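Local structure of uncharacterized conserved (Bdellovibrio bacteriovorus, 7O21) at residues 269-272 / 273-276; 165-168 / 169-172. The protein probably acts as a YkuD-family L,D-carboxypeptidase that trims cell-wall peptidoglycan, an editing linked to the curvature of this predatory bacterium. All coordinates share one frame; numbering follows the deposited sequence. Where two conformers were deposited one is given.

Contact 1. Residues 269-272 / 273-276; sequences YESD and KHVD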
loop_
_atom_site.group_PDB
_atom_site.type_symbol
_atom_site.label_atom_id
_atom_site.label_comp_id
_atom_site.label_asym_id
_atom_site.label_seq_id
_atom_site.Cartn_x
_atom_site.Cartn_y
_atom_site.Cartn_z
ATOM N N TYR A 269 19.832 7.028 12.724
ATOM C CA TYR A 269 20.774 5.935 12.951
ATOM C C TYR A 269 22.148 6.364 12.459
ATOM O O TYR A 269 22.286 6.815 11.318
ATOM C CB TYR A 269 20.344 4.696 12.154
ATOM C CG TYR A 269 21.226 3.488 12.393
ATOM C CD1 TYR A 269 22.350 3.257 11.617
ATOM C CD2 TYR A 269 20.919 2.584 13.396
ATOM C CE1 TYR A 269 23.153 2.150 11.846
ATOM C CE2 TYR A 269 21.696 1.481 13.622
ATOM C CZ TYR A 269 22.815 1.279 12.858
ATOM O OH TYR A 269 23.573 0.162 13.098
ATOM N N GLU A 270 23.162 6.194 13.300
ATOM C CA GLU A 270 24.523 6.576 12.931
ATOM C C GLU A 270 25.514 5.490 13.309
ATOM O O GLU A 270 25.548 5.044 14.457
ATOM C CB GLU A 270 24.948 7.880 13.609
ATOM C CG GLU A 270 26.401 8.259 13.290
ATOM C CD GLU A 270 26.744 9.701 13.637
ATOM O OE1 GLU A 270 26.032 10.313 14.456
ATOM O OE2 GLU A 270 27.740 10.223 13.094
ATOM N N SER A 271 26.340 5.103 12.348
ATOM C CA SER A 271 27.578 4.388 12.609
ATOM C C SER A 271 28.723 5.218 12.043
ATOM O O SER A 271 28.516 6.269 11.430
ATOM C CB SER A 271 27.563 3.017 11.944
ATOM O OG SER A 271 27.650 3.185 10.540
ATOM N N ASP A 272 29.946 4.726 12.216
ATOM C CA ASP A 272 31.072 5.464 11.653
ATOM C C ASP A 272 31.010 5.554 10.134
ATOM O O ASP A 272 31.655 6.431 9.550
ATOM C CB ASP A 272 32.395 4.867 12.127
ATOM C CG ASP A 272 32.758 5.333 13.522
ATOM O OD1 ASP A 272 32.473 6.512 13.835
ATOM O OD2 ASP A 272 33.301 4.531 14.305
ATOM N N LYS A 273 30.238 4.685 9.483
ATOM C CA LYS A 273 30.145 4.669 8.028
ATOM C C LYS A 273 29.053 5.587 7.482
ATOM O O LYS A 273 29.308 6.363 6.555
ATOM C CB LYS A 273 29.932 3.243 7.520
ATOM C CG LYS A 273 29.940 3.122 5.994
ATOM C CD LYS A 273 30.395 1.743 5.553
ATOM C CE LYS A 273 30.676 1.708 4.063
ATOM N NZ LYS A 273 31.789 2.632 3.712
ATOM N N HIS A 274 27.829 5.499 8.005
ATOM C CA HIS A 274 26.745 6.317 7.471
ATOM C C HIS A 274 25.809 6.795 8.575
ATOM O O HIS A 274 25.784 6.263 9.688
ATOM C CB HIS A 274 25.923 5.634 6.357
ATOM C CG HIS A 274 26.201 4.172 6.177
ATOM N ND1 HIS A 274 25.978 3.239 7.167
ATOM C CD2 HIS A 274 26.638 3.477 5.099
ATOM C CE1 HIS A 274 26.289 2.038 6.715
ATOM N NE2 HIS A 274 26.693 2.154 5.463
ATOM N N VAL A 275 25.049 7.831 8.230
ATOM C CA VAL A 275 23.939 8.339 9.026
ATOM C C VAL A 275 22.710 8.269 8.136
ATOM O O VAL A 275 22.766 8.617 6.953
ATOM C CB VAL A 275 24.177 9.800 9.463
ATOM C CG1 VAL A 275 22.941 10.347 10.183
ATOM C CG2 VAL A 275 25.410 9.903 10.351
ATOM N N ASP A 276 21.601 7.798 8.690
ATOM C CA ASP A 276 20.346 7.877 7.961
ATOM C C ASP A 276 19.206 8.286 8.885
ATOM O O ASP A 276 19.251 8.077 10.102
ATOM C CB ASP A 276 20.007 6.600 7.160
ATOM C CG ASP A 276 19.950 5.367 8.020
ATOM O OD1 ASP A 276 19.072 5.288 8.902
ATOM O OD2 ASP A 276 20.768 4.451 7.797
#
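The side chains of Glu270 and Val275 cross at a slant on one face of a tight beta hairpin, where the two residues form a non-hydrogen-bonded antiparallel pair. With CG anti to the backbone N (chi1 177°), the glutamate runs extended past one methyl of the valine. Its CB lies 3.9 Å from Val275 CG2, and CG comes in to 3.5 Å of the same methyl. The carboxylate carbon CD still grazes it, as does OE2, 3.6 Å from Val275 CG2, while OE1 turns to a salt bridge with Arg268. The next pair, Tyr269 and Asp276, is hydrogen-bonded in both directions, Tyr269 N reaching Asp276 O at 2.9 Å. At the bend, Ser271 N bonds to His274 O at 3.0 Å, enclosing Asp272 and Lys273. Ser271 OG, held between its own N and carbonyl carbon (chi1 70°), turns back into the loop and accepts Lys273 N at 3.2 Å, an ST turn, and more weakly His274 N. The hairpin joins strands 260-270 and 275-287 of the antiparallel sheet in the NTF2-like domain. Tyr269 and Ser271 pack on Ile245, just before strand 246-257, and Asp276 OD1 forms a salt bridge with Lys103 of the second subunit.

Contact 2. Residues 165-168 / 169-172; sequences YIKL and GETP. With EDO (1,2-ethanediol), chain K.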
loop_
_atom_site.group_PDB
_atom_site.type_symbol
_atom_site.label_atom_id
_atom_site.label_comp_id
_atom_site.label_asym_id
_atom_site.label_seq_id
_atom_site.Cartn_x
_atom_site.Cartn_y
_atom_site.Cartn_z
ATOM N N TYR A 165 -8.425 18.928 9.674
ATOM C CA TYR A 165 -7.461 18.326 10.588
ATOM C C TYR A 165 -6.721 17.142 9.990
ATOM O O TYR A 165 -5.832 16.595 10.648
ATOM C CB TYR A 165 -8.162 17.855 11.865
ATOM C CG TYR A 165 -8.866 18.930 12.653
ATOM C CD1 TYR A 165 -8.154 19.824 13.437
ATOM C CD2 TYR A 165 -10.252 19.031 12.633
ATOM C CE1 TYR A 165 -8.803 20.802 14.176
ATOM C CE2 TYR A 165 -10.908 20.003 13.364
ATOM C CZ TYR A 165 -10.179 20.886 14.129
ATOM O OH TYR A 165 -10.847 21.847 14.861
ATOM N N ILE A 166 -7.060 16.718 8.781
ATOM C CA ILE A 166 -6.566 15.459 8.242
ATOM C C ILE A 166 -5.432 15.728 7.267
ATOM O O ILE A 166 -5.608 16.426 6.260
ATOM C CB ILE A 166 -7.694 14.644 7.594
ATOM C CG1 ILE A 166 -8.662 14.157 8.672
ATOM C CG2 ILE A 166 -7.117 13.466 6.806
ATOM C CD1 ILE A 166 -9.968 13.657 8.089
ATOM N N LYS A 167 -4.270 15.163 7.569
ATOM C CA LYS A 167 -3.113 15.192 6.688
ATOM C C LYS A 167 -3.044 13.822 6.028
ATOM O O LYS A 167 -2.849 12.803 6.703
ATOM C CB LYS A 167 -1.865 15.485 7.516
ATOM C CG LYS A 167 -0.587 15.669 6.728
ATOM C CD LYS A 167 0.486 16.172 7.711
ATOM C CE LYS A 167 1.708 16.703 7.036
ATOM N NZ LYS A 167 2.630 17.154 8.107
ATOM N N LEU A 168 -3.235 13.791 4.711
ATOM C CA LEU A 168 -3.304 12.515 4.015
ATOM C C LEU A 168 -1.996 11.756 4.167
ATOM O O LEU A 168 -0.909 12.328 4.048
ATOM C CB LEU A 168 -3.616 12.740 2.538
ATOM C CG LEU A 168 -4.995 13.332 2.266
ATOM C CD1 LEU A 168 -5.186 13.424 0.760
ATOM C CD2 LEU A 168 -6.077 12.479 2.911
ATOM N N GLY A 169 -2.107 10.461 4.448
ATOM C CA GLY A 169 -0.960 9.627 4.684
ATOM C C GLY A 169 -0.413 9.671 6.092
ATOM O O GLY A 169 0.473 8.865 6.417
ATOM N N GLU A 170 -0.913 10.561 6.940
ATOM C CA GLU A 170 -0.294 10.772 8.247
ATOM C C GLU A 170 -1.264 10.735 9.421
ATOM O O GLU A 170 -0.916 10.208 10.478
ATOM C CB GLU A 170 0.481 12.096 8.264
ATOM C CG GLU A 170 1.540 12.219 7.170
ATOM C CD GLU A 170 2.653 11.210 7.292
ATOM O OE1 GLU A 170 2.874 10.674 8.398
ATOM O OE2 GLU A 170 3.327 10.967 6.264
ATOM N N THR A 171 -2.457 11.287 9.281
ATOM C CA THR A 171 -3.329 11.411 10.461
ATOM C C THR A 171 -3.872 10.052 10.903
ATOM O O THR A 171 -4.569 9.387 10.122
ATOM C CB THR A 171 -4.476 12.385 10.184
ATOM O OG1 THR A 171 -3.926 13.689 9.963
ATOM C CG2 THR A 171 -5.444 12.446 11.383
ATOM N N PRO A 172 -3.640 9.633 12.145
ATOM C CA PRO A 172 -4.253 8.390 12.633
ATOM C C PRO A 172 -5.751 8.527 12.811
ATOM O O PRO A 172 -6.265 9.588 13.175
ATOM C CB PRO A 172 -3.600 8.180 14.008
ATOM C CG PRO A 172 -2.353 9.007 13.991
ATOM C CD PRO A 172 -2.666 10.191 13.101
HETATM C C1 EDO K . 8.173 11.068 5.474
HETATM O O1 EDO K . 8.072 12.430 5.045
HETATM C C2 EDO K . 6.974 10.752 6.359
HETATM O O2 EDO K . 5.773 10.898 5.592
#
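Residues Lys167 to Glu170 form a type II beta turn closed by Glu170 N on Lys167 O at 3.0 Å, with Gly169 at the positive phi (83°) that the third position of such a turn requires. Thr171 N also bonds to Lys167 O, again at 3.0 Å. The two donors use this oxygen differently: Thr171 N lies in the carbonyl plane, whereas Glu170 N is tilted 33° from it. The threonine side chain completes the grip on the lysine backbone. Its OG1, set beside its own backbone N (chi1 -64°), takes Lys167 N at 2.8 Å in a nearly straight bond, and it is also hydrogen-bonded to Ser40 OG. The aliphatic parts of Lys167 and Glu170 run alongside each other in the same direction, Lys167 CG lying 4.0 Å from Glu170 CB. Their charged ends then part: Lys167 NZ bonds to Phe39 O, while Glu170 OE2 receives a short 2.5 Å bond from O2 of an ethanediol, probably a crystallisation additive. The loop leads from helix 156-163 to strand 172-176 of the catalytic domain. Gly169 and Thr171 make backbone hydrogen bonds to Leu95 in strand 91-99, and Ile166 packs on Leu95, on Phe114 of strand 113-116 and on Ile44 of strand 42-47.

How the contacts relate
Both contacts are local reversals of the chain, but in different domains, with centres about 30 Å apart and nearest atoms about 16 Å apart. Contact 1, partly buried, links two neighbouring strands of one antiparallel sheet in the NTF2-like domain; contact 2 is a surface turn between a helix and a strand of the catalytic domain. In each, a hydroxyl accepts from the backbone: a serine before the bend in 269-276 takes two N-H groups, one of them weakly, and a threonine after the bend in 165-172 takes one. Ladder bonds carry the hairpin, whereas a single carbonyl with two donors organises the other turn. Contact 1 also reaches the second subunit; contact 2 touches no other protein chain of the assembly.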